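Local coordinates for protein ACDH-11, isoform b (Caenorhabditis elegans, PDB 4Y9J) that belongs to the acyl-CoA dehydrogenase family of flavoproteins and binds flavin-adenine dinucleotide, at residues K56-R60 with I104-E108; A72-P77 with K281-T285; L370-E374 with Y535-L540. All coordinates share one frame; numbering follows the deposited sequence.

Contact 1 (K56-R60 with I104-E108)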
ATOM      1  N   LYS B  56     -22.525  31.841  -5.678  1.00 48.40           N
ATOM      2  CA  LYS B  56     -21.097  32.052  -5.460  1.00 46.73           C
ATOM      3  C   LYS B  56     -20.491  30.781  -4.908  1.00 44.39           C
ATOM      4  O   LYS B  56     -19.468  30.305  -5.432  1.00 41.71           O
ATOM      5  CB  LYS B  56     -20.845  33.270  -4.561  1.00 50.20           C
ATOM      6  CG  LYS B  56     -19.372  33.469  -4.150  1.00 51.92           C
ATOM      7  CD  LYS B  56     -19.160  34.814  -3.459  1.00 57.59           C
ATOM      8  CE  LYS B  56     -17.771  34.873  -2.851  1.00 60.28           C
ATOM      9  NZ  LYS B  56     -17.778  35.724  -1.639  1.00 66.36           N
ATOM     10  N   PHE B  57     -21.156  30.164  -3.931  1.00 42.91           N
ATOM     11  CA  PHE B  57     -20.669  28.902  -3.399  1.00 40.24           C
ATOM     12  C   PHE B  57     -20.594  27.810  -4.433  1.00 40.75           C
ATOM     13  O   PHE B  57     -19.680  26.968  -4.407  1.00 40.20           O
ATOM     14  CB  PHE B  57     -21.523  28.494  -2.193  1.00 40.06           C
ATOM     15  CG  PHE B  57     -21.006  27.330  -1.417  1.00 38.38           C
ATOM     16  CD1 PHE B  57     -19.699  27.317  -0.890  1.00 38.28           C
ATOM     17  CD2 PHE B  57     -21.811  26.255  -1.180  1.00 37.53           C
ATOM     18  CE1 PHE B  57     -19.255  26.251  -0.169  1.00 36.29           C
ATOM     19  CE2 PHE B  57     -21.379  25.156  -0.466  1.00 36.99           C
ATOM     20  CZ  PHE B  57     -20.074  25.144   0.025  1.00 36.44           C
ATOM     21  N   GLY B  58     -21.556  27.754  -5.334  1.00 39.97           N
ATOM     22  CA  GLY B  58     -21.516  26.839  -6.444  1.00 39.67           C
ATOM     23  C   GLY B  58     -20.283  26.934  -7.310  1.00 39.84           C
ATOM     24  O   GLY B  58     -19.812  25.898  -7.779  1.00 41.64           O
ATOM     25  N   ASP B  59     -19.760  28.137  -7.527  1.00 40.97           N
ATOM     26  CA  ASP B  59     -18.515  28.286  -8.256  1.00 43.34           C
ATOM     27  C   ASP B  59     -17.322  27.852  -7.415  1.00 44.04           C
ATOM     28  O   ASP B  59     -16.299  27.357  -7.944  1.00 45.26           O
ATOM     29  CB  ASP B  59     -18.272  29.688  -8.713  1.00 44.78           C
ATOM     30  CG  ASP B  59     -19.238  30.154  -9.796  1.00 49.37           C
ATOM     31  OD1 ASP B  59     -19.804  29.352 -10.592  1.00 50.03           O
ATOM     32  OD2 ASP B  59     -19.396  31.386  -9.883  1.00 55.01           O
ATOM     33  N   ARG B  60     -17.449  28.009  -6.112  1.00 41.87           N
ATOM     34  CA  ARG B  60     -16.423  27.484  -5.228  1.00 40.83           C
ATOM     35  C   ARG B  60     -16.402  25.970  -5.227  1.00 38.28           C
ATOM     36  O   ARG B  60     -15.332  25.349  -5.075  1.00 39.33           O
ATOM     37  CB  ARG B  60     -16.597  28.000  -3.838  1.00 40.72           C
ATOM     38  CG  ARG B  60     -15.358  27.794  -2.993  1.00 41.28           C
ATOM     39  CD  ARG B  60     -15.450  28.299  -1.555  1.00 43.63           C
ATOM     40  NE  ARG B  60     -14.099  28.333  -0.979  1.00 40.35           N
ATOM     41  CZ  ARG B  60     -13.720  28.960   0.121  1.00 41.23           C
ATOM     42  NH1 ARG B  60     -14.558  29.576   0.934  1.00 41.03           N
ATOM     43  NH2 ARG B  60     -12.462  28.910   0.447  1.00 42.07           N
ATOM     44  N   ILE B 104     -13.259  25.541   5.304  1.00 32.91           N
ATOM     45  CA  ILE B 104     -14.204  26.100   4.357  1.00 34.51           C
ATOM     46  C   ILE B 104     -15.649  26.083   4.918  1.00 36.00           C
ATOM     47  O   ILE B 104     -16.375  27.090   4.781  1.00 35.45           O
ATOM     48  CB  ILE B 104     -14.125  25.398   3.008  1.00 34.85           C
ATOM     49  CG1 ILE B 104     -12.790  25.748   2.304  1.00 36.61           C
ATOM     50  CG2 ILE B 104     -15.308  25.793   2.137  1.00 34.83           C
ATOM     51  CD1 ILE B 104     -12.537  24.893   1.066  1.00 37.09           C
ATOM     52  N   CYS B 105     -16.021  24.987   5.572  1.00 34.06           N
ATOM     53  CA  CYS B 105     -17.322  24.897   6.247  1.00 36.19           C
ATOM     54  C   CYS B 105     -17.546  26.004   7.270  1.00 37.39           C
ATOM     55  O   CYS B 105     -18.647  26.599   7.347  1.00 36.93           O
ATOM     56  CB  CYS B 105     -17.483  23.541   6.903  1.00 36.78           C
ATOM     57  SG  CYS B 105     -17.813  22.287   5.669  1.00 37.41           S
ATOM     58  N   ALA B 106     -16.513  26.289   8.068  1.00 37.23           N
ATOM     59  CA  ALA B 106     -16.555  27.407   8.991  1.00 38.80           C
ATOM     60  C   ALA B 106     -16.709  28.741   8.249  1.00 41.87           C
ATOM     61  O   ALA B 106     -17.648  29.502   8.538  1.00 42.89           O
ATOM     62  CB  ALA B 106     -15.287  27.500   9.821  1.00 39.28           C
ATOM     63  N   GLU B 107     -15.781  29.023   7.338  1.00 39.97           N
ATOM     64  CA  GLU B 107     -15.742  30.290   6.583  1.00 45.96           C
ATOM     65  C   GLU B 107     -17.124  30.538   5.908  1.00 42.75           C
ATOM     66  O   GLU B 107     -17.637  31.672   5.899  1.00 41.79           O
ATOM     67  CB  GLU B 107     -14.712  30.195   5.427  1.00 51.64           C
ATOM     68  CG  GLU B 107     -13.384  30.869   5.600  1.00 61.91           C
ATOM     69  CD  GLU B 107     -12.339  30.443   4.545  1.00 68.29           C
ATOM     70  OE1 GLU B 107     -12.637  29.762   3.530  1.00 64.10           O
ATOM     71  OE2 GLU B 107     -11.163  30.789   4.729  1.00 82.17           O
ATOM     72  N   GLU B 108     -17.647  29.491   5.311  1.00 40.12           N
ATOM     73  CA  GLU B 108     -18.925  29.506   4.562  1.00 43.04           C
ATOM     74  C   GLU B 108     -20.197  29.446   5.427  1.00 41.67           C
ATOM     75  O   GLU B 108     -21.321  29.529   4.898  1.00 42.31           O
ATOM     76  CB  GLU B 108     -18.970  28.378   3.513  1.00 40.53           C
ATOM     77  CG  GLU B 108     -17.930  28.609   2.416  1.00 42.07           C
ATOM     78  CD  GLU B 108     -18.313  29.625   1.380  1.00 47.53           C
ATOM     79  OE1 GLU B 108     -19.440  30.192   1.455  1.00 47.51           O
ATOM     80  OE2 GLU B 108     -17.474  29.915   0.518  1.00 46.66           O
TER
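Glu107 OE1 takes hydrogens from two nitrogens of one guanidinium: Arg60 NH1 and Arg60 NH2 each lie 3.2 Å from it, and both bonds are bent. The pair is end-on, with the guanidinium and the carboxylate not far from coplanar, yet both nitrogens converge on a single oxygen. The straighter bond goes to the next residue. Arg60 NH1 reaches Glu108 OE2 at 3.0 Å with an angle of 169° at the hydrogen, the oxygen lying in the guanidinium plane and being met on its anti side. That carboxylate is turned steeply, 69°, against the guanidinium. Arg60 spans the gap because its chain is extended from CG to NE, while Glu108 folds back at chi2 (-78°) to bring its carboxylate beside the arginine.

Carbon atoms pack against this salt-bridge network. Ile104 CG1 sits over one face of the guanidinium, toward its rim, 3.7 Å from Arg60 NH2. The Glu108 carboxylate also leans on the Phe57 ring, its CD 3.5 Å from Phe57 CD1, at an oblique approach. Since Arg60 NE pairs with Glu64 one turn further on and Glu108 OE1 with Lys131, charges alternate along the chain of contacts, which probably keeps both glutamates ionised.

The contact joins the middle of helix 44-74 to the last part of the helix that holds Ile104, within the AidB-like N-terminal region. Helix 121-135 closes one side: Phe135 packs on Phe57 and Cys105, and Lys131 makes a cation-pi contact with the Phe57 ring.

Contact 2 (A72-P77 with K281-T285)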
ATOM      1  N   ALA B  72      -9.504  13.800  -0.545  1.00 29.63           N
ATOM      2  CA  ALA B  72      -9.756  13.165   0.741  1.00 28.33           C
ATOM      3  C   ALA B  72     -10.102  11.694   0.596  1.00 26.58           C
ATOM      4  O   ALA B  72      -9.870  10.911   1.515  1.00 29.93           O
ATOM      5  CB  ALA B  72     -10.873  13.902   1.492  1.00 30.34           C
ATOM      6  N   GLU B  73     -10.568  11.303  -0.556  1.00 26.65           N
ATOM      7  CA  GLU B  73     -10.753   9.892  -0.853  1.00 28.30           C
ATOM      8  C   GLU B  73      -9.440   9.197  -1.298  1.00 30.82           C
ATOM      9  O   GLU B  73      -9.277   7.976  -1.112  1.00 29.17           O
ATOM     10  CB  GLU B  73     -11.839   9.758  -1.915  1.00 29.56           C
ATOM     11  CG  GLU B  73     -12.069   8.389  -2.536  1.00 32.47           C
ATOM     12  CD  GLU B  73     -12.881   7.454  -1.668  1.00 34.19           C
ATOM     13  OE1 GLU B  73     -13.349   7.890  -0.595  1.00 36.31           O
ATOM     14  OE2 GLU B  73     -13.014   6.219  -2.039  1.00 38.39           O
ATOM     15  N   LEU B  74      -8.605   9.937  -2.033  1.00 28.18           N
ATOM     16  CA  LEU B  74      -7.340   9.398  -2.524  1.00 28.47           C
ATOM     17  C   LEU B  74      -6.285   9.267  -1.479  1.00 31.55           C
ATOM     18  O   LEU B  74      -5.388   8.438  -1.620  1.00 32.45           O
ATOM     19  CB  LEU B  74      -6.834  10.213  -3.706  1.00 31.88           C
ATOM     20  CG  LEU B  74      -7.737  10.271  -4.905  1.00 32.01           C
ATOM     21  CD1 LEU B  74      -7.203  11.261  -5.899  1.00 37.88           C
ATOM     22  CD2 LEU B  74      -7.981   8.885  -5.481  1.00 37.65           C
ATOM     23  N   GLU B  75      -6.388   9.998  -0.395  1.00 31.42           N
ATOM     24  CA  GLU B  75      -5.413   9.915   0.713  1.00 32.41           C
ATOM     25  C   GLU B  75      -6.189   9.723   2.015  1.00 31.56           C
ATOM     26  O   GLU B  75      -6.398  10.662   2.815  1.00 30.23           O
ATOM     27  CB  GLU B  75      -4.530  11.160   0.828  1.00 34.43           C
ATOM     28  CG  GLU B  75      -3.657  11.336  -0.372  1.00 46.85           C
ATOM     29  CD  GLU B  75      -2.463  10.396  -0.490  1.00 54.04           C
ATOM     30  OE1 GLU B  75      -2.134   9.616   0.479  1.00 61.22           O
ATOM     31  OE2 GLU B  75      -1.812  10.493  -1.604  1.00 64.87           O
ATOM     32  N   GLN B  76      -6.543   8.480   2.252  1.00 28.50           N
ATOM     33  CA  GLN B  76      -7.429   8.149   3.355  1.00 30.07           C
ATOM     34  C   GLN B  76      -6.742   8.182   4.693  1.00 29.42           C
ATOM     35  O   GLN B  76      -5.539   8.088   4.768  1.00 28.07           O
ATOM     36  CB  GLN B  76      -7.962   6.742   3.091  1.00 28.42           C
ATOM     37  CG  GLN B  76      -8.802   6.728   1.822  1.00 30.47           C
ATOM     38  CD  GLN B  76      -9.114   5.296   1.315  1.00 34.48           C
ATOM     39  OE1 GLN B  76      -9.029   4.301   2.064  1.00 33.65           O
ATOM     40  NE2 GLN B  76      -9.539   5.233   0.077  1.00 35.51           N
ATOM     41  N   PRO B  77      -7.492   8.353   5.762  1.00 26.39           N
ATOM     42  CA  PRO B  77      -6.907   8.471   7.093  1.00 28.54           C
ATOM     43  C   PRO B  77      -6.193   7.209   7.542  1.00 30.03           C
ATOM     44  O   PRO B  77      -6.616   6.091   7.175  1.00 28.00           O
ATOM     45  CB  PRO B  77      -8.119   8.690   8.015  1.00 28.98           C
ATOM     46  CG  PRO B  77      -9.259   8.833   7.144  1.00 29.97           C
ATOM     47  CD  PRO B  77      -8.947   8.568   5.755  1.00 29.06           C
ATOM     48  N   LYS B 281     -14.830   6.399   2.956  1.00 24.71           N
ATOM     49  CA  LYS B 281     -13.444   6.103   3.233  1.00 24.88           C
ATOM     50  C   LYS B 281     -12.617   7.383   3.619  1.00 25.38           C
ATOM     51  O   LYS B 281     -11.589   7.260   4.262  1.00 25.76           O
ATOM     52  CB  LYS B 281     -12.759   5.394   1.992  1.00 26.16           C
ATOM     53  CG  LYS B 281     -13.290   4.007   1.687  1.00 26.43           C
ATOM     54  CD  LYS B 281     -12.444   3.321   0.563  1.00 30.09           C
ATOM     55  CE  LYS B 281     -12.812   1.862   0.338  1.00 31.51           C
ATOM     56  NZ  LYS B 281     -12.392   1.089   1.518  1.00 32.03           N
ATOM     57  N   GLN B 282     -13.085   8.531   3.197  1.00 24.63           N
ATOM     58  CA  GLN B 282     -12.516   9.814   3.524  1.00 25.48           C
ATOM     59  C   GLN B 282     -12.557  10.093   5.016  1.00 26.39           C
ATOM     60  O   GLN B 282     -11.673  10.791   5.553  1.00 25.70           O
ATOM     61  CB  GLN B 282     -13.247  10.986   2.808  1.00 25.50           C
ATOM     62  CG  GLN B 282     -13.619  10.784   1.335  1.00 27.40           C
ATOM     63  CD  GLN B 282     -14.972  10.089   1.144  1.00 26.99           C
ATOM     64  OE1 GLN B 282     -15.459   9.345   1.986  1.00 26.26           O
ATOM     65  NE2 GLN B 282     -15.551  10.343   0.039  1.00 27.42           N
ATOM     66  N   LEU B 283     -13.616   9.604   5.645  1.00 24.62           N
ATOM     67  CA  LEU B 283     -13.969   9.907   7.036  1.00 25.59           C
ATOM     68  C   LEU B 283     -13.244   8.986   8.031  1.00 26.04           C
ATOM     69  O   LEU B 283     -13.329   7.767   7.901  1.00 25.67           O
ATOM     70  CB  LEU B 283     -15.495   9.736   7.140  1.00 24.98           C
ATOM     71  CG  LEU B 283     -16.098   9.744   8.511  1.00 25.83           C
ATOM     72  CD1 LEU B 283     -16.131  11.157   9.037  1.00 28.46           C
ATOM     73  CD2 LEU B 283     -17.547   9.273   8.387  1.00 26.07           C
ATOM     74  N   PRO B 284     -12.601   9.534   9.073  1.00 26.35           N
ATOM     75  CA  PRO B 284     -12.003   8.562   9.986  1.00 27.44           C
ATOM     76  C   PRO B 284     -13.040   8.023  10.957  1.00 28.81           C
ATOM     77  O   PRO B 284     -13.637   8.819  11.687  1.00 29.32           O
ATOM     78  CB  PRO B 284     -10.982   9.371  10.734  1.00 28.86           C
ATOM     79  CG  PRO B 284     -11.342  10.785  10.479  1.00 28.88           C
ATOM     80  CD  PRO B 284     -12.094  10.887   9.256  1.00 27.57           C
ATOM     81  N   THR B 285     -13.324   6.762  10.897  1.00 25.15           N
ATOM     82  CA  THR B 285     -14.276   6.147  11.832  1.00 25.82           C
ATOM     83  C   THR B 285     -13.503   5.127  12.619  1.00 25.20           C
ATOM     84  O   THR B 285     -12.911   4.193  12.070  1.00 26.19           O
ATOM     85  CB  THR B 285     -15.484   5.517  11.082  1.00 27.77           C
ATOM     86  OG1 THR B 285     -16.183   6.497  10.293  1.00 28.80           O
ATOM     87  CG2 THR B 285     -16.416   4.785  12.029  1.00 27.48           C
TER
HETATM   88  O   HOH W   1      -9.634  12.017   4.170  1.00 29.45           O
HETATM   89  O   HOH W   2     -15.424   6.335   0.005  1.00 25.08           O
HETATM   90  O   HOH W   3     -10.577   1.750   3.326  1.00 50.67           O
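The last turn of helix 44-74 and the chain leaving it run past the loop that leads into strand 285-298, with the CA atoms of Glu73 and Gln282 only 4.7 Å apart. No direct hydrogen bond crosses here; at the backbone, Gln282 CA makes a CA-H...O contact of 3.5 Å with Ala72 O.

Glu73 and Gln282 both bend at chi2 (79° and 87°), and Glu73 OE1 comes to 3.2 Å from Gln282 CD. Their carboxylate and amide planes are 68° apart, and the polar ends turn to other partners, Glu73 OE2 to Arg437 and Gln282 NE2 to Asp438. Gln76, extended beyond CG, lies across the aliphatic part of Lys281, with its NE2 3.5 Å from Lys281 CD. Its amide is held by a bond back to its own segment: Gln76 NE2 donates to Glu73 O at 3.0 Å, nearly in line with the carbonyl and in the amide plane. Pro77 completes the surface. Its CD rests 3.3 Å from Lys281 O, and its CB meets Pro284 CB at 4.0 Å.

Three waters do the polar joining. One donates to both Ala72 O and Gln282 O; another gives a hydrogen to Glu73 OE1 and accepts from Lys281 N; the third links Gln76 OE1 with Lys281 NZ, which also bonds to Lys277 O.

Beyond the proline pair, Thr285 belongs to the flavin-adenine dinucleotide pocket, so this seam joins the N-terminal helical region to a loop of the middle beta domain beside the cofactor. Its chemistry is that of a close-fitting, water-bridged interface: carbon contacts line the close approach of the two backbones, while water and outside residues satisfy much of the polarity.

Contact 3 (L370-E374 with Y535-L540)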
ATOM      1  N   LEU B 370     -38.577  18.271  -2.637  1.00 42.98           N
ATOM      2  CA  LEU B 370     -39.611  19.191  -2.095  1.00 41.91           C
ATOM      3  C   LEU B 370     -39.912  18.762  -0.670  1.00 41.73           C
ATOM      4  O   LEU B 370     -40.176  19.585   0.154  1.00 42.39           O
ATOM      5  CB  LEU B 370     -40.826  19.214  -2.995  1.00 46.71           C
ATOM      6  CG  LEU B 370     -40.617  19.905  -4.334  1.00 47.14           C
ATOM      7  CD1 LEU B 370     -41.951  20.263  -4.901  1.00 52.28           C
ATOM      8  CD2 LEU B 370     -39.752  21.172  -4.225  1.00 48.69           C
ATOM      9  N   LEU B 371     -39.872  17.461  -0.379  1.00 39.84           N
ATOM     10  CA  LEU B 371     -40.087  16.963   0.966  1.00 40.20           C
ATOM     11  C   LEU B 371     -38.976  17.493   1.861  1.00 39.64           C
ATOM     12  O   LEU B 371     -39.243  17.854   2.992  1.00 41.03           O
ATOM     13  CB  LEU B 371     -40.179  15.437   0.989  1.00 40.50           C
ATOM     14  CG  LEU B 371     -40.728  14.665   2.206  1.00 41.97           C
ATOM     15  CD1 LEU B 371     -42.202  14.929   2.381  1.00 43.83           C
ATOM     16  CD2 LEU B 371     -40.500  13.147   2.103  1.00 40.95           C
ATOM     17  N   LEU B 372     -37.729  17.487   1.366  1.00 40.63           N
ATOM     18  CA  LEU B 372     -36.602  18.003   2.115  1.00 38.67           C
ATOM     19  C   LEU B 372     -36.782  19.449   2.493  1.00 40.34           C
ATOM     20  O   LEU B 372     -36.481  19.847   3.636  1.00 41.79           O
ATOM     21  CB  LEU B 372     -35.338  17.897   1.295  1.00 38.95           C
ATOM     22  CG  LEU B 372     -34.106  18.617   1.846  1.00 37.88           C
ATOM     23  CD1 LEU B 372     -33.677  18.059   3.203  1.00 36.24           C
ATOM     24  CD2 LEU B 372     -32.966  18.533   0.831  1.00 37.64           C
ATOM     25  N   PHE B 373     -37.218  20.259   1.537  1.00 40.09           N
ATOM     26  CA  PHE B 373     -37.412  21.688   1.808  1.00 43.38           C
ATOM     27  C   PHE B 373     -38.648  21.972   2.674  1.00 45.09           C
ATOM     28  O   PHE B 373     -38.622  22.890   3.453  1.00 47.01           O
ATOM     29  CB  PHE B 373     -37.328  22.518   0.509  1.00 45.19           C
ATOM     30  CG  PHE B 373     -35.920  22.785   0.145  1.00 45.23           C
ATOM     31  CD1 PHE B 373     -35.209  23.775   0.817  1.00 46.70           C
ATOM     32  CD2 PHE B 373     -35.249  21.969  -0.746  1.00 48.17           C
ATOM     33  CE1 PHE B 373     -33.841  23.964   0.586  1.00 46.47           C
ATOM     34  CE2 PHE B 373     -33.876  22.141  -0.971  1.00 46.34           C
ATOM     35  CZ  PHE B 373     -33.183  23.147  -0.312  1.00 46.88           C
ATOM     36  N   GLU B 374     -39.668  21.118   2.608  1.00 45.80           N
ATOM     37  CA  GLU B 374     -40.786  21.179   3.563  1.00 45.35           C
ATOM     38  C   GLU B 374     -40.275  20.860   4.980  1.00 43.71           C
ATOM     39  O   GLU B 374     -40.641  21.514   5.934  1.00 44.05           O
ATOM     40  CB  GLU B 374     -41.879  20.176   3.172  1.00 46.96           C
ATOM     41  CG  GLU B 374     -42.982  19.978   4.227  1.00 47.82           C
ATOM     42  CD  GLU B 374     -44.010  21.077   4.241  1.00 52.14           C
ATOM     43  OE1 GLU B 374     -43.783  22.109   3.579  1.00 53.53           O
ATOM     44  OE2 GLU B 374     -45.032  20.921   4.944  1.00 50.79           O
ATOM     45  N   TYR B 535     -47.189  12.906   0.763  1.00 43.16           N
ATOM     46  CA  TYR B 535     -46.700  14.227   1.156  1.00 45.04           C
ATOM     47  C   TYR B 535     -45.933  14.828  -0.023  1.00 44.70           C
ATOM     48  O   TYR B 535     -46.154  16.002  -0.387  1.00 47.67           O
ATOM     49  CB  TYR B 535     -45.821  14.087   2.412  1.00 44.49           C
ATOM     50  CG  TYR B 535     -45.784  15.279   3.336  1.00 44.82           C
ATOM     51  CD1 TYR B 535     -45.981  16.577   2.873  1.00 47.69           C
ATOM     52  CD2 TYR B 535     -45.464  15.096   4.699  1.00 45.05           C
ATOM     53  CE1 TYR B 535     -45.946  17.677   3.774  1.00 50.15           C
ATOM     54  CE2 TYR B 535     -45.408  16.166   5.593  1.00 46.66           C
ATOM     55  CZ  TYR B 535     -45.588  17.440   5.134  1.00 48.58           C
ATOM     56  OH  TYR B 535     -45.477  18.457   6.028  1.00 51.99           O
ATOM     57  N   SER B 536     -45.089  14.017  -0.663  1.00 43.11           N
ATOM     58  CA  SER B 536     -44.223  14.494  -1.756  1.00 43.29           C
ATOM     59  C   SER B 536     -45.100  14.887  -2.967  1.00 44.95           C
ATOM     60  O   SER B 536     -44.882  15.933  -3.630  1.00 45.68           O
ATOM     61  CB  SER B 536     -43.169  13.455  -2.158  1.00 42.50           C
ATOM     62  OG  SER B 536     -42.226  13.234  -1.120  1.00 42.27           O
ATOM     63  N   GLY B 537     -46.118  14.082  -3.250  1.00 45.32           N
ATOM     64  CA  GLY B 537     -46.988  14.387  -4.357  1.00 47.40           C
ATOM     65  C   GLY B 537     -47.716  15.702  -4.205  1.00 49.02           C
ATOM     66  O   GLY B 537     -47.883  16.502  -5.164  1.00 51.88           O
ATOM     67  N   ALA B 538     -48.269  15.881  -3.017  1.00 50.90           N
ATOM     68  CA  ALA B 538     -49.018  17.122  -2.721  1.00 52.93           C
ATOM     69  C   ALA B 538     -48.118  18.373  -2.842  1.00 53.23           C
ATOM     70  O   ALA B 538     -48.559  19.434  -3.322  1.00 54.68           O
ATOM     71  CB  ALA B 538     -49.550  17.038  -1.310  1.00 53.78           C
ATOM     72  N   LEU B 539     -46.869  18.218  -2.420  1.00 51.83           N
ATOM     73  CA  LEU B 539     -45.853  19.270  -2.535  1.00 51.21           C
ATOM     74  C   LEU B 539     -45.547  19.558  -3.983  1.00 51.65           C
ATOM     75  O   LEU B 539     -45.532  20.703  -4.386  1.00 53.42           O
ATOM     76  CB  LEU B 539     -44.595  18.903  -1.781  1.00 50.69           C
ATOM     77  CG  LEU B 539     -44.688  19.068  -0.271  1.00 50.57           C
ATOM     78  CD1 LEU B 539     -43.626  18.241   0.356  1.00 48.38           C
ATOM     79  CD2 LEU B 539     -44.561  20.533   0.147  1.00 53.31           C
ATOM     80  N   LEU B 540     -45.418  18.513  -4.795  1.00 48.47           N
ATOM     81  CA  LEU B 540     -45.174  18.684  -6.220  1.00 50.20           C
ATOM     82  C   LEU B 540     -46.322  19.404  -6.910  1.00 53.47           C
ATOM     83  O   LEU B 540     -46.113  20.193  -7.816  1.00 56.37           O
ATOM     84  CB  LEU B 540     -44.932  17.299  -6.886  1.00 49.92           C
ATOM     85  CG  LEU B 540     -43.536  16.712  -6.678  1.00 48.92           C
ATOM     86  CD1 LEU B 540     -43.492  15.290  -7.160  1.00 45.95           C
ATOM     87  CD2 LEU B 540     -42.483  17.534  -7.398  1.00 50.06           C
TER
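The helical segments 370-374 and 535-540 cross almost perpendicularly, at 92°, their axes 9.4 Å apart at closest and the CA atoms of Leu371 and Ser536 separated by 5.5 Å. Leucines fill the crossing. Leu370 and Leu539 meet at their CB atoms, and Leu370 CD1 touches Leu540 CD2 at 3.7 Å. Leu539 spreads its two methyls, CD1 lying 3.8 Å from Leu371 CA and CD2 close to Glu374. Leu371 turns its CD1 branch to the root of the tyrosine, 3.7 Å from Tyr535 CB, and its CD2 branch to Ser536 OG, whose main bond is to Ala532 O.

Beside the leucines Tyr535 OH donates to Glu374 OE2 at 2.7 Å, using the oxygen's anti lone pair. Glu374 OE2 lies at the ring's edge, near its plane, while the carboxylate plane is turned 71° from the ring. Glu374 CG, anti to the backbone N, already lies against the phenol oxygen, and the bend at chi2 (79°) swings the carboxylate to it.

Arg473 pairs with the same OE2, and Arg377 with OE1. The charge of this buried carboxylate is probably balanced by the arginines, so it would be expected to stay ionised in the leucine-rich join of helices 352-383 and 524-545.

How the contacts relate
Contacts 1 and 2 share helix 44-74: contact 1 uses its middle and contact 2 its C-terminal end, with centres 21 Å apart and nearest atoms about 11 Å apart. Their segments alternate along the chain, so the same helix is tied first to a neighbour in its own region and then to the middle domain. Contact 3 follows later, across the chain's centre from contact 2 and 34 Å from it between centres, and binds the C-terminal helices together. Contact 2 lies closer to the ligands than contact 1: the Leu283 side chain is about 5 Å from flavin-adenine dinucleotide and about 6 Å from the bound undecanethioate ligand, whereas that of Phe57 is about 14 Å from that ligand.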